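Local coordinates for Galactose/lactose metabolism regulatory protein GAL80 (Saccharomyces cerevisiae, PDB 3BTV) that blocks transcriptional activation by GAL4 when no inducing sugar is present, and so represses the yeast genes of galactose and lactose metabolism, at residues Leu28-Gly33 and Ile64-Arg69; Thr53-Pro58 and Leu70-Ala75; Ser83-Ser88 and Leu110-Asn115. The protein carries 1 engineered substitution. All coordinates share one frame; numbering follows the deposited sequence.

Interaction 1: residues Leu28-Gly33 and Ile64-Arg69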
ATOM      1  N   LEU B  28     -25.009 -15.149 -25.924  1.00 78.01           N
ATOM      2  CA  LEU B  28     -24.136 -16.122 -26.570  1.00 80.81           C
ATOM      3  C   LEU B  28     -24.114 -15.908 -28.078  1.00 74.66           C
ATOM      4  O   LEU B  28     -25.152 -15.931 -28.729  1.00 74.54           O
ATOM      5  CB  LEU B  28     -24.591 -17.546 -26.266  1.00 68.74           C
ATOM      6  CG  LEU B  28     -23.821 -18.599 -27.056  1.00 74.04           C
ATOM      7  CD1 LEU B  28     -22.314 -18.426 -26.837  1.00 63.00           C
ATOM      8  CD2 LEU B  28     -24.288 -19.999 -26.673  1.00 61.89           C
ATOM      9  N   ASN B  29     -22.925 -15.699 -28.629  1.00 86.06           N
ATOM     10  CA  ASN B  29     -22.783 -15.483 -30.060  1.00 69.25           C
ATOM     11  C   ASN B  29     -21.570 -16.217 -30.608  1.00 79.28           C
ATOM     12  O   ASN B  29     -20.433 -15.900 -30.254  1.00 77.99           O
ATOM     13  CB  ASN B  29     -22.670 -13.992 -30.361  1.00 72.89           C
ATOM     14  CG  ASN B  29     -22.606 -13.702 -31.846  1.00 86.47           C
ATOM     15  OD1 ASN B  29     -22.360 -14.593 -32.663  1.00 82.79           O
ATOM     16  ND2 ASN B  29     -22.828 -12.446 -32.205  1.00 79.22           N
ATOM     17  N   ALA B  30     -21.813 -17.191 -31.480  1.00 78.87           N
ATOM     18  CA  ALA B  30     -20.738 -18.046 -31.979  1.00 83.03           C
ATOM     19  C   ALA B  30     -19.629 -17.282 -32.707  1.00 90.00           C
ATOM     20  O   ALA B  30     -18.510 -17.785 -32.836  1.00 91.15           O
ATOM     21  CB  ALA B  30     -21.298 -19.134 -32.868  1.00 68.77           C
ATOM     22  N   ALA B  31     -19.937 -16.074 -33.177  1.00 80.39           N
ATOM     23  CA  ALA B  31     -18.970 -15.289 -33.945  1.00 83.97           C
ATOM     24  C   ALA B  31     -18.352 -14.130 -33.167  1.00 92.35           C
ATOM     25  O   ALA B  31     -17.322 -13.592 -33.565  1.00105.76           O
ATOM     26  CB  ALA B  31     -19.605 -14.772 -35.220  1.00 85.82           C
ATOM     27  N   LYS B  32     -18.980 -13.748 -32.062  1.00 91.05           N
ATOM     28  CA  LYS B  32     -18.569 -12.552 -31.340  1.00 91.37           C
ATOM     29  C   LYS B  32     -18.893 -12.664 -29.851  1.00106.08           C
ATOM     30  O   LYS B  32     -19.787 -13.414 -29.457  1.00 90.82           O
ATOM     31  CB  LYS B  32     -19.260 -11.323 -31.944  1.00108.71           C
ATOM     32  CG  LYS B  32     -18.653  -9.982 -31.550  1.00129.96           C
ATOM     33  CD  LYS B  32     -19.304  -8.835 -32.317  1.00134.05           C
ATOM     34  CE  LYS B  32     -18.689  -7.491 -31.950  1.00130.59           C
ATOM     35  NZ  LYS B  32     -19.329  -6.361 -32.679  1.00120.33           N
ATOM     36  N   GLY B  33     -18.159 -11.918 -29.028  1.00102.00           N
ATOM     37  CA  GLY B  33     -18.407 -11.900 -27.597  1.00 74.60           C
ATOM     38  C   GLY B  33     -17.532 -12.857 -26.812  1.00 78.97           C
ATOM     39  O   GLY B  33     -16.721 -13.589 -27.379  1.00 81.30           O
ATOM     40  N   ILE B  64     -30.234 -17.888 -34.272  1.00100.93           N
ATOM     41  CA  ILE B  64     -30.389 -18.967 -35.239  1.00 94.28           C
ATOM     42  C   ILE B  64     -29.048 -19.353 -35.854  1.00 97.95           C
ATOM     43  O   ILE B  64     -28.716 -20.535 -35.957  1.00 96.91           O
ATOM     44  CB  ILE B  64     -31.364 -18.561 -36.359  1.00100.39           C
ATOM     45  CG1 ILE B  64     -32.800 -18.599 -35.838  1.00 92.66           C
ATOM     46  CG2 ILE B  64     -31.214 -19.476 -37.558  1.00 95.55           C
ATOM     47  CD1 ILE B  64     -33.751 -17.745 -36.622  1.00 81.15           C
ATOM     48  N   ALA B  65     -28.280 -18.348 -36.263  1.00 81.98           N
ATOM     49  CA  ALA B  65     -26.944 -18.578 -36.795  1.00 81.58           C
ATOM     50  C   ALA B  65     -26.116 -19.419 -35.821  1.00 81.47           C
ATOM     51  O   ALA B  65     -25.530 -20.432 -36.204  1.00 97.03           O
ATOM     52  CB  ALA B  65     -26.253 -17.249 -37.067  1.00 84.52           C
ATOM     53  N   THR B  66     -26.083 -18.990 -34.562  1.00 74.12           N
ATOM     54  CA  THR B  66     -25.284 -19.643 -33.521  1.00 66.46           C
ATOM     55  C   THR B  66     -25.748 -21.074 -33.258  1.00 81.37           C
ATOM     56  O   THR B  66     -24.932 -21.988 -33.101  1.00 78.44           O
ATOM     57  CB  THR B  66     -25.340 -18.857 -32.188  1.00 77.83           C
ATOM     58  OG1 THR B  66     -24.697 -17.584 -32.348  1.00 77.57           O
ATOM     59  CG2 THR B  66     -24.656 -19.642 -31.068  1.00 65.28           C
ATOM     60  N   ILE B  67     -27.063 -21.261 -33.206  1.00 86.45           N
ATOM     61  CA  ILE B  67     -27.624 -22.574 -32.932  1.00 90.94           C
ATOM     62  C   ILE B  67     -27.201 -23.525 -34.036  1.00 96.59           C
ATOM     63  O   ILE B  67     -27.057 -24.727 -33.821  1.00105.91           O
ATOM     64  CB  ILE B  67     -29.165 -22.531 -32.842  1.00 99.45           C
ATOM     65  CG1 ILE B  67     -29.609 -21.527 -31.776  1.00 82.75           C
ATOM     66  CG2 ILE B  67     -29.719 -23.909 -32.524  1.00102.97           C
ATOM     67  CD1 ILE B  67     -31.110 -21.423 -31.618  1.00 96.11           C
ATOM     68  N   GLN B  68     -26.990 -22.969 -35.221  1.00 86.82           N
ATOM     69  CA  GLN B  68     -26.575 -23.763 -36.364  1.00100.13           C
ATOM     70  C   GLN B  68     -25.063 -23.938 -36.364  1.00103.57           C
ATOM     71  O   GLN B  68     -24.554 -25.058 -36.423  1.00104.31           O
ATOM     72  CB  GLN B  68     -27.031 -23.093 -37.659  1.00108.78           C
ATOM     73  CG  GLN B  68     -27.038 -24.006 -38.863  1.00117.96           C
ATOM     74  CD  GLN B  68     -27.829 -23.427 -40.013  1.00135.73           C
ATOM     75  OE1 GLN B  68     -28.286 -22.286 -39.951  1.00142.75           O
ATOM     76  NE2 GLN B  68     -27.999 -24.212 -41.072  1.00132.10           N
ATOM     77  N   ARG B  69     -24.352 -22.819 -36.283  1.00102.29           N
ATOM     78  CA  ARG B  69     -22.895 -22.818 -36.342  1.00101.82           C
ATOM     79  C   ARG B  69     -22.269 -23.656 -35.230  1.00105.36           C
ATOM     80  O   ARG B  69     -21.103 -24.038 -35.314  1.00105.88           O
ATOM     81  CB  ARG B  69     -22.367 -21.381 -36.297  1.00102.35           C
ATOM     82  CG  ARG B  69     -20.852 -21.272 -36.254  1.00102.41           C
ATOM     83  CD  ARG B  69     -20.402 -19.846 -36.503  1.00105.14           C
ATOM     84  NE  ARG B  69     -18.961 -19.693 -36.332  1.00117.51           N
ATOM     85  CZ  ARG B  69     -18.286 -18.584 -36.621  1.00117.63           C
ATOM     86  NH1 ARG B  69     -18.925 -17.524 -37.106  1.00108.22           N
ATOM     87  NH2 ARG B  69     -16.972 -18.535 -36.429  1.00101.88           N
TER

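Interaction 2: residues Thr53-Pro58 and Leu70-Ala75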
ATOM      1  N   THR B  53     -30.999 -25.383 -24.400  1.00 87.28           N
ATOM      2  CA  THR B  53     -32.292 -25.631 -25.020  1.00 91.43           C
ATOM      3  C   THR B  53     -32.952 -24.349 -25.520  1.00 89.66           C
ATOM      4  O   THR B  53     -33.941 -24.394 -26.248  1.00 84.15           O
ATOM      5  CB  THR B  53     -33.255 -26.328 -24.042  1.00 99.44           C
ATOM      6  OG1 THR B  53     -33.582 -25.432 -22.971  1.00101.10           O
ATOM      7  CG2 THR B  53     -32.621 -27.592 -23.475  1.00 85.89           C
ATOM      8  N   ALA B  54     -32.404 -23.208 -25.124  1.00 92.77           N
ATOM      9  CA  ALA B  54     -32.969 -21.925 -25.520  1.00 87.65           C
ATOM     10  C   ALA B  54     -31.875 -20.889 -25.734  1.00 93.64           C
ATOM     11  O   ALA B  54     -30.781 -21.004 -25.184  1.00102.30           O
ATOM     12  CB  ALA B  54     -33.956 -21.442 -24.481  1.00 89.73           C
ATOM     13  N   LEU B  55     -32.180 -19.868 -26.528  1.00 81.30           N
ATOM     14  CA  LEU B  55     -31.196 -18.846 -26.864  1.00 78.54           C
ATOM     15  C   LEU B  55     -31.950 -17.593 -27.274  1.00 93.74           C
ATOM     16  O   LEU B  55     -32.953 -17.682 -27.981  1.00 87.01           O
ATOM     17  CB  LEU B  55     -30.335 -19.329 -28.031  1.00 84.32           C
ATOM     18  CG  LEU B  55     -28.834 -19.077 -27.997  1.00 81.47           C
ATOM     19  CD1 LEU B  55     -28.202 -19.907 -26.902  1.00 88.60           C
ATOM     20  CD2 LEU B  55     -28.204 -19.406 -29.340  1.00 79.74           C
ATOM     21  N   TYR B  56     -31.484 -16.427 -26.838  1.00 85.49           N
ATOM     22  CA  TYR B  56     -32.144 -15.187 -27.242  1.00 88.59           C
ATOM     23  C   TYR B  56     -31.203 -14.014 -27.448  1.00 76.42           C
ATOM     24  O   TYR B  56     -30.224 -13.852 -26.734  1.00 75.97           O
ATOM     25  CB  TYR B  56     -33.232 -14.777 -26.246  1.00 88.15           C
ATOM     26  CG  TYR B  56     -33.691 -13.348 -26.438  1.00 86.34           C
ATOM     27  CD1 TYR B  56     -34.638 -13.024 -27.405  1.00 98.87           C
ATOM     28  CD2 TYR B  56     -33.162 -12.318 -25.668  1.00 90.97           C
ATOM     29  CE1 TYR B  56     -35.056 -11.715 -27.593  1.00 89.74           C
ATOM     30  CE2 TYR B  56     -33.574 -11.007 -25.850  1.00 94.86           C
ATOM     31  CZ  TYR B  56     -34.523 -10.711 -26.813  1.00 96.20           C
ATOM     32  OH  TYR B  56     -34.933  -9.411 -26.995  1.00 94.86           O
ATOM     33  N   SER B  57     -31.532 -13.190 -28.434  1.00 81.00           N
ATOM     34  CA  SER B  57     -30.876 -11.906 -28.630  1.00 90.69           C
ATOM     35  C   SER B  57     -31.788 -11.031 -29.487  1.00 99.71           C
ATOM     36  O   SER B  57     -32.697 -11.540 -30.150  1.00103.54           O
ATOM     37  CB  SER B  57     -29.502 -12.081 -29.287  1.00 87.18           C
ATOM     38  OG  SER B  57     -29.615 -12.594 -30.601  1.00 97.95           O
ATOM     39  N   PRO B  58     -31.560  -9.709 -29.466  1.00 93.44           N
ATOM     40  CA  PRO B  58     -32.371  -8.800 -30.278  1.00 96.72           C
ATOM     41  C   PRO B  58     -32.419  -9.274 -31.726  1.00104.12           C
ATOM     42  O   PRO B  58     -33.501  -9.574 -32.232  1.00101.40           O
ATOM     43  CB  PRO B  58     -31.616  -7.475 -30.173  1.00101.23           C
ATOM     44  CG  PRO B  58     -30.906  -7.557 -28.868  1.00 99.89           C
ATOM     45  CD  PRO B  58     -30.519  -8.998 -28.705  1.00 85.92           C
ATOM     46  N   LEU B  70     -23.049 -23.947 -34.194  1.00104.49           N
ATOM     47  CA  LEU B  70     -22.548 -24.732 -33.072  1.00 98.08           C
ATOM     48  C   LEU B  70     -23.192 -26.109 -32.979  1.00 94.08           C
ATOM     49  O   LEU B  70     -22.797 -26.922 -32.145  1.00 91.87           O
ATOM     50  CB  LEU B  70     -22.743 -23.978 -31.754  1.00 93.30           C
ATOM     51  CG  LEU B  70     -21.855 -22.754 -31.548  1.00 88.75           C
ATOM     52  CD1 LEU B  70     -22.126 -22.117 -30.194  1.00 70.99           C
ATOM     53  CD2 LEU B  70     -20.388 -23.138 -31.689  1.00 85.46           C
ATOM     54  N   LYS B  71     -24.183 -26.366 -33.828  1.00106.92           N
ATOM     55  CA  LYS B  71     -24.873 -27.653 -33.833  1.00114.67           C
ATOM     56  C   LYS B  71     -25.643 -27.898 -32.533  1.00105.16           C
ATOM     57  O   LYS B  71     -25.582 -28.990 -31.963  1.00 99.71           O
ATOM     58  CB  LYS B  71     -23.877 -28.793 -34.057  1.00125.53           C
ATOM     59  CG  LYS B  71     -23.126 -28.728 -35.373  1.00129.26           C
ATOM     60  CD  LYS B  71     -23.993 -29.206 -36.518  1.00138.24           C
ATOM     61  CE  LYS B  71     -23.196 -29.280 -37.805  1.00137.19           C
ATOM     62  NZ  LYS B  71     -22.617 -27.956 -38.159  1.00130.92           N
ATOM     63  N   LEU B  72     -26.363 -26.883 -32.068  1.00 97.18           N
ATOM     64  CA  LEU B  72     -27.140 -26.998 -30.837  1.00 95.68           C
ATOM     65  C   LEU B  72     -28.536 -27.537 -31.147  1.00105.59           C
ATOM     66  O   LEU B  72     -29.507 -26.782 -31.184  1.00104.65           O
ATOM     67  CB  LEU B  72     -27.236 -25.639 -30.143  1.00 86.22           C
ATOM     68  CG  LEU B  72     -25.954 -24.797 -30.169  1.00 91.12           C
ATOM     69  CD1 LEU B  72     -26.187 -23.395 -29.603  1.00 89.27           C
ATOM     70  CD2 LEU B  72     -24.824 -25.500 -29.427  1.00 81.63           C
ATOM     71  N   SER B  73     -28.626 -28.847 -31.361  1.00108.83           N
ATOM     72  CA  SER B  73     -29.851 -29.465 -31.870  1.00123.21           C
ATOM     73  C   SER B  73     -31.005 -29.495 -30.864  1.00127.61           C
ATOM     74  O   SER B  73     -32.072 -30.040 -31.152  1.00121.75           O
ATOM     75  CB  SER B  73     -29.567 -30.877 -32.386  1.00112.01           C
ATOM     76  OG  SER B  73     -29.075 -31.704 -31.348  1.00102.14           O
ATOM     77  N   ASN B  74     -30.792 -28.915 -29.687  1.00119.00           N
ATOM     78  CA  ASN B  74     -31.858 -28.808 -28.697  1.00 99.68           C
ATOM     79  C   ASN B  74     -32.273 -27.366 -28.456  1.00 93.31           C
ATOM     80  O   ASN B  74     -33.283 -27.100 -27.805  1.00 95.03           O
ATOM     81  CB  ASN B  74     -31.449 -29.456 -27.378  1.00 93.91           C
ATOM     82  CG  ASN B  74     -31.492 -30.962 -27.437  1.00114.89           C
ATOM     83  OD1 ASN B  74     -31.996 -31.612 -26.522  1.00119.40           O
ATOM     84  ND2 ASN B  74     -30.973 -31.529 -28.519  1.00129.19           N
ATOM     85  N   ALA B  75     -31.488 -26.437 -28.990  1.00103.50           N
ATOM     86  CA  ALA B  75     -31.729 -25.016 -28.778  1.00106.66           C
ATOM     87  C   ALA B  75     -32.657 -24.431 -29.834  1.00110.87           C
ATOM     88  O   ALA B  75     -32.460 -24.630 -31.032  1.00113.94           O
ATOM     89  CB  ALA B  75     -30.412 -24.251 -28.752  1.00111.55           C
TER

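Interaction 3: residues Ser83-Ser88 and Leu110-Asn115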
ATOM      1  N   SER B  83     -41.163 -14.458 -24.770  1.00 96.62           N
ATOM      2  CA  SER B  83     -41.224 -15.863 -25.148  1.00101.58           C
ATOM      3  C   SER B  83     -40.079 -16.634 -24.491  1.00107.96           C
ATOM      4  O   SER B  83     -40.296 -17.661 -23.848  1.00102.94           O
ATOM      5  CB  SER B  83     -41.163 -16.009 -26.668  1.00106.67           C
ATOM      6  OG  SER B  83     -40.056 -15.302 -27.202  1.00116.29           O
ATOM      7  N   PHE B  84     -38.863 -16.123 -24.648  1.00108.00           N
ATOM      8  CA  PHE B  84     -37.683 -16.729 -24.033  1.00 95.29           C
ATOM      9  C   PHE B  84     -37.902 -17.014 -22.545  1.00100.00           C
ATOM     10  O   PHE B  84     -37.759 -18.153 -22.094  1.00 90.07           O
ATOM     11  CB  PHE B  84     -36.454 -15.828 -24.233  1.00 88.73           C
ATOM     12  CG  PHE B  84     -35.178 -16.373 -23.631  1.00 84.63           C
ATOM     13  CD1 PHE B  84     -34.407 -17.302 -24.321  1.00 78.84           C
ATOM     14  CD2 PHE B  84     -34.742 -15.940 -22.387  1.00 81.40           C
ATOM     15  CE1 PHE B  84     -33.235 -17.799 -23.779  1.00 81.76           C
ATOM     16  CE2 PHE B  84     -33.555 -16.432 -21.829  1.00 79.99           C
ATOM     17  CZ  PHE B  84     -32.800 -17.361 -22.526  1.00 78.04           C
ATOM     18  N   ALA B  85     -38.261 -15.977 -21.791  1.00 99.98           N
ATOM     19  CA  ALA B  85     -38.376 -16.077 -20.337  1.00 97.37           C
ATOM     20  C   ALA B  85     -39.554 -16.937 -19.885  1.00 92.81           C
ATOM     21  O   ALA B  85     -39.515 -17.537 -18.808  1.00 98.26           O
ATOM     22  CB  ALA B  85     -38.469 -14.689 -19.716  1.00 93.95           C
ATOM     23  N   SER B  86     -40.600 -16.985 -20.707  1.00 86.71           N
ATOM     24  CA  SER B  86     -41.805 -17.730 -20.378  1.00100.90           C
ATOM     25  C   SER B  86     -41.627 -19.223 -20.618  1.00117.48           C
ATOM     26  O   SER B  86     -42.197 -20.046 -19.903  1.00124.48           O
ATOM     27  CB  SER B  86     -42.990 -17.208 -21.190  1.00103.07           C
ATOM     28  OG  SER B  86     -43.229 -15.839 -20.910  1.00117.07           O
ATOM     29  N   SER B  87     -40.832 -19.564 -21.629  1.00111.13           N
ATOM     30  CA  SER B  87     -40.616 -20.958 -21.999  1.00107.36           C
ATOM     31  C   SER B  87     -40.406 -21.843 -20.778  1.00100.47           C
ATOM     32  O   SER B  87     -39.841 -21.411 -19.777  1.00 91.04           O
ATOM     33  CB  SER B  87     -39.421 -21.088 -22.948  1.00 99.85           C
ATOM     34  OG  SER B  87     -39.181 -22.447 -23.287  1.00102.61           O
ATOM     35  N   SER B  88     -40.867 -23.085 -20.866  1.00101.49           N
ATOM     36  CA  SER B  88     -40.698 -24.040 -19.782  1.00 98.09           C
ATOM     37  C   SER B  88     -39.631 -25.067 -20.134  1.00 96.80           C
ATOM     38  O   SER B  88     -39.395 -26.011 -19.381  1.00101.33           O
ATOM     39  CB  SER B  88     -42.021 -24.734 -19.469  1.00106.21           C
ATOM     40  OG  SER B  88     -42.666 -25.152 -20.661  1.00112.58           O
ATOM     41  N   LEU B 110     -37.229 -11.633 -15.294  1.00 78.17           N
ATOM     42  CA  LEU B 110     -37.669 -12.262 -14.056  1.00 73.14           C
ATOM     43  C   LEU B 110     -39.190 -12.255 -13.965  1.00 84.43           C
ATOM     44  O   LEU B 110     -39.795 -13.187 -13.435  1.00101.26           O
ATOM     45  CB  LEU B 110     -37.073 -11.551 -12.844  1.00 71.24           C
ATOM     46  CG  LEU B 110     -35.686 -12.014 -12.416  1.00 78.89           C
ATOM     47  CD1 LEU B 110     -35.121 -11.075 -11.377  1.00 71.50           C
ATOM     48  CD2 LEU B 110     -35.745 -13.448 -11.887  1.00 79.03           C
ATOM     49  N   GLU B 111     -39.806 -11.201 -14.487  1.00 85.13           N
ATOM     50  CA  GLU B 111     -41.260 -11.104 -14.457  1.00 81.18           C
ATOM     51  C   GLU B 111     -41.909 -12.134 -15.377  1.00 92.77           C
ATOM     52  O   GLU B 111     -42.810 -12.857 -14.955  1.00102.66           O
ATOM     53  CB  GLU B 111     -41.727  -9.690 -14.800  1.00 91.56           C
ATOM     54  CG  GLU B 111     -43.203  -9.448 -14.517  1.00 94.55           C
ATOM     55  CD  GLU B 111     -43.540  -9.537 -13.037  1.00113.39           C
ATOM     56  OE1 GLU B 111     -42.606  -9.700 -12.223  1.00121.54           O
ATOM     57  OE2 GLU B 111     -44.737  -9.441 -12.687  1.00124.34           O
ATOM     58  N   PHE B 112     -41.453 -12.202 -16.628  1.00101.04           N
ATOM     59  CA  PHE B 112     -41.972 -13.193 -17.571  1.00100.14           C
ATOM     60  C   PHE B 112     -41.612 -14.595 -17.088  1.00 85.54           C
ATOM     61  O   PHE B 112     -42.304 -15.569 -17.380  1.00101.10           O
ATOM     62  CB  PHE B 112     -41.393 -12.978 -18.974  1.00112.19           C
ATOM     63  CG  PHE B 112     -41.736 -11.645 -19.584  1.00120.58           C
ATOM     64  CD1 PHE B 112     -40.738 -10.725 -19.875  1.00108.88           C
ATOM     65  CD2 PHE B 112     -43.052 -11.318 -19.880  1.00119.59           C
ATOM     66  CE1 PHE B 112     -41.046  -9.500 -20.442  1.00114.48           C
ATOM     67  CE2 PHE B 112     -43.368 -10.096 -20.446  1.00111.06           C
ATOM     68  CZ  PHE B 112     -42.365  -9.186 -20.729  1.00113.89           C
ATOM     69  N   SER B 113     -40.508 -14.676 -16.350  1.00 85.62           N
ATOM     70  CA  SER B 113     -40.016 -15.933 -15.796  1.00 79.01           C
ATOM     71  C   SER B 113     -41.098 -16.700 -15.048  1.00101.98           C
ATOM     72  O   SER B 113     -41.009 -17.919 -14.881  1.00 93.97           O
ATOM     73  CB  SER B 113     -38.856 -15.653 -14.841  1.00 80.79           C
ATOM     74  OG  SER B 113     -38.738 -16.683 -13.874  1.00109.20           O
ATOM     75  N   LYS B 114     -42.113 -15.979 -14.586  1.00101.01           N
ATOM     76  CA  LYS B 114     -43.137 -16.577 -13.743  1.00106.86           C
ATOM     77  C   LYS B 114     -43.948 -17.635 -14.485  1.00 99.80           C
ATOM     78  O   LYS B 114     -44.580 -18.484 -13.860  1.00104.97           O
ATOM     79  CB  LYS B 114     -44.025 -15.493 -13.124  1.00107.51           C
ATOM     80  CG  LYS B 114     -43.224 -14.509 -12.272  1.00104.34           C
ATOM     81  CD  LYS B 114     -44.102 -13.573 -11.455  1.00116.34           C
ATOM     82  CE  LYS B 114     -43.253 -12.767 -10.471  1.00111.92           C
ATOM     83  NZ  LYS B 114     -44.062 -11.795  -9.681  1.00119.26           N
ATOM     84  N   ASN B 115     -43.896 -17.596 -15.815  1.00109.60           N
ATOM     85  CA  ASN B 115     -44.598 -18.569 -16.655  1.00 98.29           C
ATOM     86  C   ASN B 115     -43.792 -19.851 -16.861  1.00104.61           C
ATOM     87  O   ASN B 115     -44.216 -20.757 -17.584  1.00113.55           O
ATOM     88  CB  ASN B 115     -44.942 -17.957 -18.018  1.00 98.91           C
ATOM     89  CG  ASN B 115     -45.716 -16.659 -17.898  1.00123.81           C
ATOM     90  OD1 ASN B 115     -45.792 -15.880 -18.848  1.00130.87           O
ATOM     91  ND2 ASN B 115     -46.294 -16.420 -16.726  1.00133.36           N
TER

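Interaction 1: residues Leu28-Gly33 and Ile64-Arg69
Ala-30 and Thr-66 form a loop-to-helix contact built round one hydrogen bond in the Rossmann domain, where the loop after strand 21-26 meets helix 60-69. The backbone N of Ala-30 donates to Thr-66 OG1 over 3.0 Å in an almost straight bond (176° at the hydrogen). Thr-66 has OG1 beside its own backbone N (chi1 -66°), so the same hydroxyl can also bond back to the carbonyl of Thr-62, one helical turn earlier; threonine thus serves as acceptor for the loop and donor to the helix. Its methyl CG2 lies 3.8 Å from Ala-30 CB. A small residue suits this place, because Arg-69 also runs past it, with CD 3.8 Å from Ala-30 CB. The extended arginine brings one guanidinium face under Ala-30 O, which stands 3.8 Å above the guanidinium plane, over its centre, and NH1 reaches Ala-31 CB at 3.4 Å. Asn-29 shapes the loop itself: its OD1 accepts from Ala-31 N at 2.9 Å, an Asx turn. In Rossmann folds the loop after the first strand usually borders the dinucleotide site. Beneath this contact, Leu-28 and Thr-66 both rest on Leu-55 of strand 50-56, while Ile-67 faces Ala-77 of strand 76-78.

Interaction 2: residues Thr53-Pro58 and Leu70-Ala75
The flat groups that meet between Thr-53 and Asn-74 are backbone carbonyls; no ring or side-chain amide stacks across this contact. Each carbonyl oxygen is approached by a CA-H of the other segment. Thr-53 CA lies 3.3 Å from Asn-74 O, with 140° at the hydrogen, and Ala-75 CA lies 3.4 Å from Thr-53 O at a straighter 158°. Between them Thr-53 O and Asn-74 O come within 3.2 Å of each other; both are acceptors, so no bond joins them, and the two weak CA-H contacts probably offset some of their repulsion. Alanine suits the buried end of the loop, since its lone methyl carbon, CB, can sit 4.1 Å from Thr-53 C without pushing the chains apart. The setting is a beta-alpha-beta unit of the Rossmann fold: strand 50-56 leads through helix 60-69 to its parallel neighbour 76-78, and the residues 70-75 make the return. Lys-71 leaves the helix with positive phi in a Schellman motif, Leu-72 centres an inverse gamma turn, and a type I turn from Leu-72 to Ala-75 overlaps it, closed by the bond from Ala-75 N to Leu-72 O (3.0 Å). Thr-53 in turn takes chi1 67°, which sets OG1 between its backbone N and carbonyl carbon; the hydroxyl bonds to the carbonyl of Thr-89, while CG2 comes 4.5 Å from Asn-74 CB. Farther along, the apolar branches of two leucines approach loosely, Leu-55 CD2 lying 4.5 Å from Leu-72 CD1. Ile-67 of helix 60-69 touches both leucines and Ala-75, and backbone hydrogen bonds between Thr-53 and Thr-76 and between Leu-55 and Phe-78 join strand 50-56 to strand 76-78.

Interaction 3: residues Ser83-Ser88 and Leu110-Asn115
Ala-85 and Phe-112 meet through their CB atoms, 3.5 Å apart, where the ends of two helices lie against each other. The alanine methyl allows this close approach. With CG beside its backbone N (chi1 -62°), Phe-112 sends its ring away from the contact, and its CB does the nearest touching. Ser-86 also has its hydroxyl on the side of its own backbone N (chi1 -60°), and from there OG bonds back to the carbonyl of Glu-82. With its hydroxyl so engaged, this small polar side chain only touches Asn-115, whose OD1 is 3.3 Å from Ser-86 OG without counting as a hydrogen bond; the two CB atoms are 3.8 Å apart. Helix 81-86 lies on the crossover that joins the two halves of the Rossmann sheet, from strand 76-78 to strand 92-95; helix 102-112 links 92-95 to 121-125. The backbones touch as well: Ser-113 CA points its hydrogen at Ala-85 O over 3.4 Å with an angle of 163°. Ser-113 turns its side chain from Ala-85, and its OG bonds to Arg-145 NE. Ser-86 O and Asn-115 O, both acceptors, are 3.2 Å apart without a bond between them.

Overall arrangement
All three contacts belong to the Rossmann domain. Interactions 1 and 2 adjoin, their centres about 8 Å apart, because loop 70-75 continues directly from helix 60-69: a probable hydrogen bond of 2.9 Å runs from Leu-72 N to Ile-67 O, and Ala-30 CB packs 3.9 Å from Leu-70 CG. Interaction 3 belongs to the opposite face of the parallel sheet. Its centre is about 16 Å from that of interaction 2, yet the two touch through Phe-84, whose CD1 is 3.4 Å from Tyr-56 CB. Strand 50-56 thus stands between, with Leu-55 facing interaction 1 and its neighbours Ala-54 and Tyr-56 facing Phe-84. Interactions 1 and 3 do not touch; their nearest atoms are about 9 Å apart.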